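Local coordinates for alpha-1,6-mannanase (Bacteroides thetaiotaomicron, PDB 4V1S), which probably hydrolyses internal alpha-1,6-mannosidic linkages of mannan as a member of glycoside hydrolase family 76, at residues I85-L88 with Y89-E93; W263-N266 with A267-I271; I343-H347 with N348-D352. One frame throughout, in Å; residues are numbered along the deposited sequence. Where two conformers were deposited one is given.

Contact 1. Residues I85-L88 with Y89-E93; sequences IFLL and YTYTE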
ATOM      1  N   ILE A  85      -8.172   2.694  -0.977  1.00  9.87           N
ATOM      2  CA  ILE A  85      -6.772   3.129  -1.186  1.00  9.20           C
ATOM      3  C   ILE A  85      -6.184   2.437  -2.400  1.00  8.72           C
ATOM      4  O   ILE A  85      -5.449   3.043  -3.198  1.00 10.45           O
ATOM      5  CB  ILE A  85      -5.931   2.891   0.089  1.00  9.27           C
ATOM      6  CG1 ILE A  85      -6.540   3.679   1.282  1.00 11.02           C
ATOM      7  CG2 ILE A  85      -4.478   3.260  -0.122  1.00 10.48           C
ATOM      8  CD1 ILE A  85      -5.854   3.396   2.608  1.00 11.53           C
ATOM      9  N   PHE A  86      -6.516   1.153  -2.611  1.00  9.27           N
ATOM     10  CA  PHE A  86      -6.053   0.516  -3.828  1.00 10.12           C
ATOM     11  C   PHE A  86      -6.668   1.121  -5.090  1.00 10.32           C
ATOM     12  O   PHE A  86      -5.995   1.195  -6.091  1.00 10.80           O
ATOM     13  CB  PHE A  86      -6.287  -0.976  -3.812  1.00 10.36           C
ATOM     14  CG  PHE A  86      -5.452  -1.705  -2.789  1.00  9.15           C
ATOM     15  CD1 PHE A  86      -4.092  -1.855  -2.968  1.00 10.12           C
ATOM     16  CD2 PHE A  86      -6.050  -2.369  -1.696  1.00 11.18           C
ATOM     17  CE1 PHE A  86      -3.313  -2.567  -2.072  1.00 11.00           C
ATOM     18  CE2 PHE A  86      -5.268  -3.083  -0.771  1.00 11.73           C
ATOM     19  CZ  PHE A  86      -3.906  -3.177  -0.973  1.00 12.52           C
ATOM     20  N   LEU A  87      -7.913   1.582  -5.018  1.00 10.66           N
ATOM     21  CA  LEU A  87      -8.473   2.274  -6.152  1.00 10.67           C
ATOM     22  C   LEU A  87      -7.721   3.589  -6.372  1.00 11.40           C
ATOM     23  O   LEU A  87      -7.347   3.908  -7.477  1.00 10.83           O
ATOM     24  CB  LEU A  87      -9.985   2.531  -5.949  1.00 10.57           C
ATOM     25  CG  LEU A  87     -10.891   1.329  -5.998  1.00 13.92           C
ATOM     26  CD1 LEU A  87     -12.305   1.727  -5.651  1.00 15.71           C
ATOM     27  CD2 LEU A  87     -10.833   0.699  -7.384  1.00 13.45           C
ATOM     28  N   LEU A  88      -7.453   4.332  -5.299  1.00 10.89           N
ATOM     29  CA  LEU A  88      -6.663   5.560  -5.421  1.00 11.20           C
ATOM     30  C   LEU A  88      -5.323   5.277  -6.127  1.00 11.13           C
ATOM     31  O   LEU A  88      -4.911   6.002  -7.033  1.00 10.78           O
ATOM     32  CB  LEU A  88      -6.408   6.124  -4.023  1.00 10.57           C
ATOM     33  CG  LEU A  88      -5.549   7.369  -3.895  1.00 11.68           C
ATOM     34  CD1 LEU A  88      -6.227   8.544  -4.577  1.00 18.83           C
ATOM     35  CD2 LEU A  88      -5.259   7.681  -2.426  1.00 12.23           C
ATOM     36  N   TYR A  89      -4.623   4.244  -5.677  1.00 11.36           N
ATOM     37  CA  TYR A  89      -3.339   3.849  -6.287  1.00 13.38           C
ATOM     38  C   TYR A  89      -3.506   3.502  -7.787  1.00 12.51           C
ATOM     39  O   TYR A  89      -2.660   3.817  -8.621  1.00 12.29           O
ATOM     40  CB  TYR A  89      -2.779   2.624  -5.588  1.00 11.32           C
ATOM     41  CG  TYR A  89      -2.297   2.774  -4.169  1.00 10.72           C
ATOM     42  CD1 TYR A  89      -2.196   4.013  -3.533  1.00 10.67           C
ATOM     43  CD2 TYR A  89      -1.916   1.627  -3.446  1.00 11.77           C
ATOM     44  CE1 TYR A  89      -1.775   4.084  -2.193  1.00  8.38           C
ATOM     45  CE2 TYR A  89      -1.444   1.698  -2.149  1.00  9.37           C
ATOM     46  CZ  TYR A  89      -1.345   2.937  -1.512  1.00 10.10           C
ATOM     47  OH  TYR A  89      -0.828   2.997  -0.207  1.00 10.22           O
ATOM     48  N   THR A  90      -4.616   2.845  -8.109  1.00 12.19           N
ATOM     49  CA  THR A  90      -4.872   2.400  -9.476  1.00 11.71           C
ATOM     50  C   THR A  90      -5.089   3.579 -10.401  1.00 12.34           C
ATOM     51  O   THR A  90      -4.453   3.698 -11.458  1.00 13.90           O
ATOM     52  CB  THR A  90      -6.089   1.469  -9.538  1.00 11.05           C
ATOM     53  OG1 THR A  90      -5.836   0.362  -8.692  1.00 12.46           O
ATOM     54  CG2 THR A  90      -6.335   1.009 -10.935  1.00 12.14           C
ATOM     55  N   TYR A  91      -5.965   4.489  -9.986  1.00 12.28           N
ATOM     56  CA  TYR A  91      -6.265   5.649 -10.841  1.00 12.37           C
ATOM     57  C   TYR A  91      -5.043   6.554 -10.984  1.00 12.44           C
ATOM     58  O   TYR A  91      -4.765   7.105 -12.061  1.00 14.25           O
ATOM     59  CB  TYR A  91      -7.465   6.434 -10.309  1.00 12.61           C
ATOM     60  CG  TYR A  91      -8.725   5.630 -10.074  1.00 12.47           C
ATOM     61  CD1 TYR A  91      -9.169   4.685 -10.978  1.00 15.56           C
ATOM     62  CD2 TYR A  91      -9.513   5.866  -8.949  1.00 14.55           C
ATOM     63  CE1 TYR A  91     -10.317   3.945 -10.714  1.00 11.81           C
ATOM     64  CE2 TYR A  91     -10.686   5.175  -8.715  1.00 15.32           C
ATOM     65  CZ  TYR A  91     -11.119   4.246  -9.614  1.00 14.99           C
ATOM     66  OH  TYR A  91     -12.297   3.535  -9.317  1.00 18.52           O
ATOM     67  N   THR A  92      -4.309   6.713  -9.902  1.00 13.94           N
ATOM     68  CA  THR A  92      -3.067   7.462  -9.954  1.00 13.80           C
ATOM     69  C   THR A  92      -2.076   6.880 -10.960  1.00 13.38           C
ATOM     70  O   THR A  92      -1.548   7.602 -11.802  1.00 13.95           O
ATOM     71  CB  THR A  92      -2.446   7.537  -8.578  1.00 13.05           C
ATOM     72  OG1 THR A  92      -3.347   8.223  -7.692  1.00 13.39           O
ATOM     73  CG2 THR A  92      -1.081   8.251  -8.643  1.00 15.49           C
ATOM     74  N   GLU A  93      -1.854   5.565 -10.903  1.00 13.39           N
ATOM     75  CA  GLU A  93      -0.980   4.934 -11.886  1.00 13.08           C
ATOM     76  C   GLU A  93      -1.542   5.072 -13.303  1.00 12.75           C
ATOM     77  O   GLU A  93      -0.783   5.237 -14.264  1.00 15.66           O
ATOM     78  CB  GLU A  93      -0.736   3.478 -11.539  1.00 13.16           C
ATOM     79  CG  GLU A  93       0.356   2.779 -12.328  1.00 16.27           C
ATOM     80  CD  GLU A  93       1.791   3.175 -11.960  1.00 19.11           C
ATOM     81  OE1 GLU A  93       2.007   4.227 -11.335  1.00 23.94           O
ATOM     82  OE2 GLU A  93       2.738   2.422 -12.321  1.00 23.48           O
TER
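Phe86 O is gripped twice by Thr90: the hydroxyl OG1 reaches it at 2.7 Å and the amide N at 2.9 Å, from opposite faces of the carbonyl plane. The first torsion of Thr90 sets OG1 beside its backbone N (chi1 -58°), which brings the hydroxyl back onto the previous turn. Thr92 repeats the device on Leu88 O, its OG1 bonding at 2.8 Å while its own N donates to the same oxygen from the other face. The side chain of Tyr89, by contrast, works through its ring. It lies alongside Ile85, whose CG2 stands over the aromatic face in a CH-pi contact, 3.8 Å from the ring centroid, while OH of Tyr89 hydrogen-bonds Trp147 O. Exchanging this tyrosine for alanine would probably leave Ile85 CG2 without its aromatic partner and Trp147 O without its hydroxyl partner. On another flank Tyr91 runs beside Leu87, with OH of Tyr91 3.7 Å from CD2 of Leu87. Helices 99-114, 142-159 and 374-394 pack round this turn. Because both threonine hydroxyls bond to carbonyls of their own helix, their polarity is met locally in a thoroughly buried setting.

Contact 2. Residues W263-N266 with A267-I271; sequences WSYN and AGFMI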
ATOM      1  N   TRP A 263       4.727 -10.749   8.183  1.00 14.16           N
ATOM      2  CA  TRP A 263       3.866 -10.485   7.051  1.00 13.59           C
ATOM      3  C   TRP A 263       4.674  -9.840   5.945  1.00 13.07           C
ATOM      4  O   TRP A 263       5.506  -8.953   6.200  1.00 13.69           O
ATOM      5  CB  TRP A 263       2.730  -9.507   7.420  1.00 13.21           C
ATOM      6  CG  TRP A 263       1.762 -10.059   8.414  1.00 15.33           C
ATOM      7  CD1 TRP A 263       1.504  -9.571   9.622  1.00 17.55           C
ATOM      8  CD2 TRP A 263       0.868 -11.171   8.219  1.00 16.66           C
ATOM      9  NE1 TRP A 263       0.544 -10.328  10.256  1.00 21.37           N
ATOM     10  CE2 TRP A 263       0.127 -11.317   9.398  1.00 18.81           C
ATOM     11  CE3 TRP A 263       0.642 -12.065   7.165  1.00 15.31           C
ATOM     12  CZ2 TRP A 263      -0.843 -12.314   9.556  1.00 20.77           C
ATOM     13  CZ3 TRP A 263      -0.310 -13.052   7.300  1.00 16.01           C
ATOM     14  CH2 TRP A 263      -1.054 -13.169   8.501  1.00 18.19           C
ATOM     15  N   SER A 264       4.316 -10.176   4.716  1.00 12.43           N
ATOM     16  CA  SER A 264       5.019  -9.649   3.552  1.00 11.59           C
ATOM     17  C   SER A 264       5.059  -8.124   3.461  1.00 12.81           C
ATOM     18  O   SER A 264       6.107  -7.575   3.126  1.00 13.70           O
ATOM     19  CB  SER A 264       4.454 -10.253   2.250  1.00 13.15           C
ATOM     20  OG  SER A 264       3.070  -9.990   2.126  1.00 12.77           O
ATOM     21  N   TYR A 265       3.944  -7.445   3.742  1.00 11.72           N
ATOM     22  CA  TYR A 265       3.883  -6.019   3.573  1.00 11.26           C
ATOM     23  C   TYR A 265       4.714  -5.226   4.585  1.00 12.59           C
ATOM     24  O   TYR A 265       5.105  -4.109   4.325  1.00 11.84           O
ATOM     25  CB  TYR A 265       2.446  -5.520   3.538  1.00 11.70           C
ATOM     26  CG  TYR A 265       1.707  -5.345   4.858  1.00 12.18           C
ATOM     27  CD1 TYR A 265       1.864  -6.246   5.943  1.00 13.45           C
ATOM     28  CD2 TYR A 265       0.806  -4.302   5.013  1.00 12.46           C
ATOM     29  CE1 TYR A 265       1.170  -6.087   7.127  1.00 14.61           C
ATOM     30  CE2 TYR A 265       0.114  -4.122   6.188  1.00 12.89           C
ATOM     31  CZ  TYR A 265       0.284  -5.011   7.250  1.00 14.10           C
ATOM     32  OH  TYR A 265      -0.408  -4.812   8.410  1.00 15.35           O
ATOM     33  N   ASN A 266       5.015  -5.826   5.722  1.00 11.40           N
ATOM     34  CA  ASN A 266       5.910  -5.167   6.689  1.00 12.48           C
ATOM     35  C   ASN A 266       7.350  -5.155   6.160  1.00 13.33           C
ATOM     36  O   ASN A 266       8.044  -4.155   6.273  1.00 15.17           O
ATOM     37  CB  ASN A 266       5.799  -5.818   8.056  1.00 11.69           C
ATOM     38  CG  ASN A 266       4.610  -5.311   8.812  1.00 13.47           C
ATOM     39  OD1 ASN A 266       4.196  -4.153   8.627  1.00 16.51           O
ATOM     40  ND2 ASN A 266       4.026  -6.156   9.624  1.00 15.16           N
ATOM     41  N   ALA A 267       7.763  -6.242   5.512  1.00 12.21           N
ATOM     42  CA  ALA A 267       9.026  -6.226   4.736  1.00 14.44           C
ATOM     43  C   ALA A 267       8.952  -5.255   3.545  1.00 12.68           C
ATOM     44  O   ALA A 267       9.835  -4.411   3.366  1.00 13.92           O
ATOM     45  CB  ALA A 267       9.403  -7.622   4.274  1.00 14.57           C
ATOM     46  N   GLY A 268       7.883  -5.357   2.757  1.00 12.57           N
ATOM     47  CA  GLY A 268       7.806  -4.613   1.508  1.00 12.57           C
ATOM     48  C   GLY A 268       7.797  -3.105   1.699  1.00 12.69           C
ATOM     49  O   GLY A 268       8.514  -2.392   1.032  1.00 13.19           O
ATOM     50  N   PHE A 269       6.973  -2.599   2.607  1.00 13.37           N
ATOM     51  CA  PHE A 269       6.952  -1.171   2.813  1.00  9.84           C
ATOM     52  C   PHE A 269       8.271  -0.656   3.432  1.00 11.50           C
ATOM     53  O   PHE A 269       8.655   0.461   3.143  1.00 11.46           O
ATOM     54  CB  PHE A 269       5.775  -0.709   3.662  1.00 10.83           C
ATOM     55  CG  PHE A 269       4.471  -0.566   2.894  1.00 10.55           C
ATOM     56  CD1 PHE A 269       4.278   0.519   2.042  1.00 10.76           C
ATOM     57  CD2 PHE A 269       3.410  -1.430   3.114  1.00 11.66           C
ATOM     58  CE1 PHE A 269       3.090   0.692   1.377  1.00 12.05           C
ATOM     59  CE2 PHE A 269       2.208  -1.244   2.459  1.00 11.01           C
ATOM     60  CZ  PHE A 269       2.059  -0.182   1.603  1.00 10.58           C
ATOM     61  N   MET A 270       8.972  -1.478   4.217  1.00 10.61           N
ATOM     62  CA  MET A 270      10.312  -1.114   4.674  1.00 11.99           C
ATOM     63  C   MET A 270      11.320  -1.066   3.524  1.00 12.37           C
ATOM     64  O   MET A 270      12.077  -0.114   3.423  1.00 11.97           O
ATOM     65  CB  MET A 270      10.821  -2.002   5.817  1.00 13.56           C
ATOM     66  CG  MET A 270      10.040  -1.871   7.139  1.00 12.01           C
ATOM     67  SD  MET A 270      10.062  -0.231   7.904  1.00 12.76           S
ATOM     68  CE  MET A 270      11.738  -0.250   8.517  1.00 13.07           C
ATOM     69  N   ILE A 271      11.257  -2.040   2.628  1.00 13.54           N
ATOM     70  CA  ILE A 271      12.115  -2.060   1.449  1.00 12.68           C
ATOM     71  C   ILE A 271      11.900  -0.764   0.635  1.00 12.76           C
ATOM     72  O   ILE A 271      12.864  -0.084   0.259  1.00 14.25           O
ATOM     73  CB  ILE A 271      11.871  -3.322   0.598  1.00 11.61           C
ATOM     74  CG1 ILE A 271      12.363  -4.565   1.321  1.00 14.19           C
ATOM     75  CG2 ILE A 271      12.559  -3.202  -0.761  1.00 12.76           C
ATOM     76  CD1 ILE A 271      11.679  -5.833   0.799  1.00 13.33           C
TER
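Tyr265 and Phe269 occupy successive turns on one side of helix 264-281, joined by the backbone bond from Phe269 N to Tyr265 O (3.0 Å, 171° at the hydrogen). Here the packing is close. The same Tyr265 O lies at the edge of the Phe269 ring, 3.4 Å from its CD2, and the ring is held from outside by Ile203 and Ala206 of helix 202-219 and, edge-to-face, by Trp147. One residue earlier, Gly268 N bonds Ser264 O at 2.9 Å in the carbonyl plane, and Ala267 CB comes within 3.5 Å of that oxygen. Ala267 packs on Thr293 and Ser297, and Ser264 on Trp301, while Ser264 OG bonds Asp311. Met270 adds a further approach, its CG 3.2 Å from Asn266 O. The ring of Tyr265 has little contact with residues 267-271, yet it too is packed: with chi1 at 80° it swings back along the helix, where it stacks on Phe315.

The looser side is Trp263, just ahead of these buried residues. Partly exposed at the N-cap position, it sends its indole away from residues 267-271 and toward Phe315, while its CB meets the ring of Tyr265 at the edge. OH of Tyr265 bonds a glycerol, probably from the crystallisation liquor. The buried residues from Ser264 onward thus include a tyrosine whose hydroxyl bonds a small polyol, a chemistry consistent with a carbohydrate-binding pocket.

Contact 3. Residues I343-H347 with N348-D352; sequences INFIH and NKLRD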
ATOM      1  N   ILE A 343       2.272 -11.198 -11.522  1.00 13.96           N
ATOM      2  CA  ILE A 343       1.016 -10.574 -12.004  1.00 13.86           C
ATOM      3  C   ILE A 343       0.293 -11.511 -12.991  1.00 13.77           C
ATOM      4  O   ILE A 343      -0.948 -11.631 -12.960  1.00 16.00           O
ATOM      5  CB  ILE A 343       1.274  -9.145 -12.533  1.00 15.87           C
ATOM      6  CG1 ILE A 343       1.751  -8.264 -11.358  1.00 14.30           C
ATOM      7  CG2 ILE A 343       0.009  -8.578 -13.143  1.00 16.43           C
ATOM      8  CD1 ILE A 343       2.298  -6.924 -11.764  1.00 14.74           C
ATOM      9  N   ASN A 344       1.043 -12.209 -13.838  1.00 15.77           N
ATOM     10  CA  ASN A 344       0.440 -13.196 -14.744  1.00 15.79           C
ATOM     11  C   ASN A 344      -0.269 -14.279 -13.974  1.00 15.80           C
ATOM     12  O   ASN A 344      -1.343 -14.700 -14.350  1.00 18.42           O
ATOM     13  CB  ASN A 344       1.506 -13.787 -15.682  1.00 15.12           C
ATOM     14  CG  ASN A 344       2.036 -12.767 -16.708  1.00 18.90           C
ATOM     15  OD1 ASN A 344       1.470 -11.704 -16.919  1.00 19.77           O
ATOM     16  ND2 ASN A 344       3.132 -13.103 -17.336  1.00 19.75           N
ATOM     17  N   PHE A 345       0.349 -14.727 -12.878  1.00 15.37           N
ATOM     18  CA  PHE A 345      -0.261 -15.726 -12.021  1.00 16.35           C
ATOM     19  C   PHE A 345      -1.584 -15.243 -11.429  1.00 15.38           C
ATOM     20  O   PHE A 345      -2.555 -15.976 -11.382  1.00 17.99           O
ATOM     21  CB  PHE A 345       0.715 -16.138 -10.910  1.00 15.29           C
ATOM     22  CG  PHE A 345       0.155 -17.167  -9.961  1.00 15.34           C
ATOM     23  CD1 PHE A 345       0.215 -18.486 -10.248  1.00 16.78           C
ATOM     24  CD2 PHE A 345      -0.422 -16.761  -8.749  1.00 14.95           C
ATOM     25  CE1 PHE A 345      -0.276 -19.437  -9.359  1.00 16.92           C
ATOM     26  CE2 PHE A 345      -0.944 -17.688  -7.865  1.00 15.31           C
ATOM     27  CZ  PHE A 345      -0.852 -19.038  -8.176  1.00 16.11           C
ATOM     28  N   ILE A 346      -1.621 -14.012 -10.946  1.00 14.69           N
ATOM     29  CA  ILE A 346      -2.867 -13.456 -10.448  1.00 13.48           C
ATOM     30  C   ILE A 346      -3.979 -13.588 -11.492  1.00 16.15           C
ATOM     31  O   ILE A 346      -5.057 -14.080 -11.200  1.00 16.92           O
ATOM     32  CB  ILE A 346      -2.680 -11.978 -10.025  1.00 15.77           C
ATOM     33  CG1 ILE A 346      -1.699 -11.883  -8.842  1.00 17.77           C
ATOM     34  CG2 ILE A 346      -4.027 -11.374  -9.622  1.00 17.49           C
ATOM     35  CD1 ILE A 346      -1.226 -10.467  -8.619  1.00 18.33           C
ATOM     36  N   HIS A 347      -3.717 -13.165 -12.708  1.00 17.48           N
ATOM     37  CA  HIS A 347      -4.746 -13.219 -13.775  1.00 18.70           C
ATOM     38  C   HIS A 347      -5.097 -14.643 -14.200  1.00 18.24           C
ATOM     39  O   HIS A 347      -6.265 -15.003 -14.370  1.00 18.41           O
ATOM     40  CB  HIS A 347      -4.271 -12.421 -14.960  1.00 18.88           C
ATOM     41  CG  HIS A 347      -5.307 -12.248 -16.017  1.00 19.04           C
ATOM     42  ND1 HIS A 347      -5.334 -13.006 -17.165  1.00 24.29           N
ATOM     43  CD2 HIS A 347      -6.389 -11.439 -16.072  1.00 22.77           C
ATOM     44  CE1 HIS A 347      -6.367 -12.638 -17.904  1.00 28.63           C
ATOM     45  NE2 HIS A 347      -7.014 -11.681 -17.268  1.00 28.60           N
ATOM     46  N   ASN A 348      -4.060 -15.424 -14.440  1.00 20.64           N
ATOM     47  CA  ASN A 348      -4.202 -16.748 -15.035  1.00 19.89           C
ATOM     48  C   ASN A 348      -4.659 -17.828 -14.068  1.00 20.51           C
ATOM     49  O   ASN A 348      -5.310 -18.783 -14.481  1.00 23.14           O
ATOM     50  CB  ASN A 348      -2.893 -17.114 -15.751  1.00 21.31           C
ATOM     51  CG  ASN A 348      -2.562 -16.155 -16.903  1.00 28.45           C
ATOM     52  OD1 ASN A 348      -3.423 -15.403 -17.417  1.00 35.47           O
ATOM     53  ND2 ASN A 348      -1.293 -16.155 -17.304  1.00 35.84           N
ATOM     54  N   LYS A 349      -4.316 -17.679 -12.793  1.00 16.79           N
ATOM     55  CA  LYS A 349      -4.594 -18.708 -11.787  0.50 15.44           C
ATOM     56  C   LYS A 349      -5.503 -18.286 -10.627  1.00 17.56           C
ATOM     57  O   LYS A 349      -6.211 -19.130 -10.049  1.00 21.50           O
ATOM     58  CB  LYS A 349      -3.291 -19.267 -11.239  0.50 18.04           C
ATOM     59  CG  LYS A 349      -2.472 -20.007 -12.268  0.50 20.95           C
ATOM     60  CD  LYS A 349      -3.216 -21.259 -12.714  0.50 22.68           C
ATOM     61  CE  LYS A 349      -2.483 -22.066 -13.780  0.50 25.14           C
ATOM     62  NZ  LYS A 349      -3.241 -23.325 -14.046  0.50 23.95           N
ATOM     63  N   LEU A 350      -5.523 -16.997 -10.288  1.00 16.93           N
ATOM     64  CA  LEU A 350      -6.377 -16.555  -9.164  1.00 16.97           C
ATOM     65  C   LEU A 350      -7.757 -16.037  -9.554  1.00 16.36           C
ATOM     66  O   LEU A 350      -8.716 -16.264  -8.819  1.00 18.70           O
ATOM     67  CB  LEU A 350      -5.657 -15.513  -8.312  1.00 16.82           C
ATOM     68  CG  LEU A 350      -4.316 -15.965  -7.713  1.00 15.13           C
ATOM     69  CD1 LEU A 350      -3.727 -14.825  -6.890  1.00 17.68           C
ATOM     70  CD2 LEU A 350      -4.477 -17.218  -6.846  1.00 18.45           C
ATOM     71  N   ARG A 351      -7.839 -15.337 -10.688  1.00 18.29           N
ATOM     72  CA  ARG A 351      -9.108 -14.827 -11.189  0.50 18.41           C
ATOM     73  C   ARG A 351     -10.094 -15.975 -11.326  1.00 18.55           C
ATOM     74  O   ARG A 351      -9.791 -17.018 -11.942  1.00 21.55           O
ATOM     75  CB  ARG A 351      -8.916 -14.148 -12.544  0.50 21.36           C
ATOM     76  CG  ARG A 351     -10.165 -13.468 -13.093  0.50 22.95           C
ATOM     77  CD  ARG A 351      -9.869 -12.789 -14.425  0.50 24.86           C
ATOM     78  NE  ARG A 351     -10.440 -13.481 -15.574  0.50 35.08           N
ATOM     79  CZ  ARG A 351      -9.777 -14.289 -16.400  0.50 32.79           C
ATOM     80  NH1 ARG A 351      -8.485 -14.560 -16.224  0.50 39.78           N
ATOM     81  NH2 ARG A 351     -10.425 -14.821 -17.416  0.50 33.01           N
ATOM     82  N   ASP A 352     -11.280 -15.794 -10.786  1.00 18.96           N
ATOM     83  CA  ASP A 352     -12.292 -16.860 -10.885  1.00 21.52           C
ATOM     84  C   ASP A 352     -13.163 -16.669 -12.138  1.00 21.06           C
ATOM     85  O   ASP A 352     -12.940 -15.761 -12.927  1.00 21.07           O
ATOM     86  CB  ASP A 352     -13.080 -17.047  -9.573  1.00 22.73           C
ATOM     87  CG  ASP A 352     -14.235 -16.048  -9.375  1.00 22.40           C
ATOM     88  OD1 ASP A 352     -14.512 -15.190 -10.236  1.00 21.17           O
ATOM     89  OD2 ASP A 352     -14.872 -16.159  -8.297  1.00 22.66           O
TER
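His347 and Arg351 lie side by side, the guanidinium flat on the imidazole with centres 4.3 Å apart and planes at 20°. NH1 of Arg351 sits over the ring, 3.3 Å from CE1 of His347, and also makes a weak bond to His347 O. Arg351 was modelled in two conformers, so this stack belongs to one of them and its permanence is doubtful. The ring is fixed more firmly at its edge: ND1 donates to OD1 of Asn348 at 3.1 Å, nearly straight (165°), with the acceptor in the ring plane, which favours one rotation of the imidazole. Trp49 stacks on the same ring from helix 46-61.

On the buried side Phe345 receives Lys349 CB over one face, 3.8 Å from the ring centroid, though the lysine also has two conformers and this detail is less certain. CE2 of Phe345 touches CD2 of Leu350 at 3.7 Å. CG of Phe345 is anti to its backbone N (chi1 179°), which carries the ring along the helix to these two residues.

The backbone places both clusters. Ile346 O accepts from Leu350 N and, at 3.1 Å, from Arg351 N. Beyond them, Thr365 pairs with the backbone of Lys349, and Asn344 is tied to Tyr46 and Glu40. The bond from Arg351 N back to Ile346 O, residue i+5 to residue i, marks a pi-type turn, here closing helix 334-350 as the chain enters a loop.

How the contacts relate
Contacts 1 and 2 lie on opposite sides of the chain's centre, their own centres 19 Å apart and their nearest atoms about 5 Å apart. Trp147 bridges that gap, since both Tyr89 and Phe269 meet it. Helix 313-330 is a neighbour common to all three contacts: its Phe317 meets Phe86, other residues of it pack on contact 2, and it touches Ile343 as well. Contact 3 is more peripheral, its centre about 20 Å from the centre of the chain against about 10 Å for contacts 1 and 2, though helix 374-394 packs on both contacts 1 and 3. The glycerol at contact 2, though probably from the crystallisation liquor, may mark a pocket there.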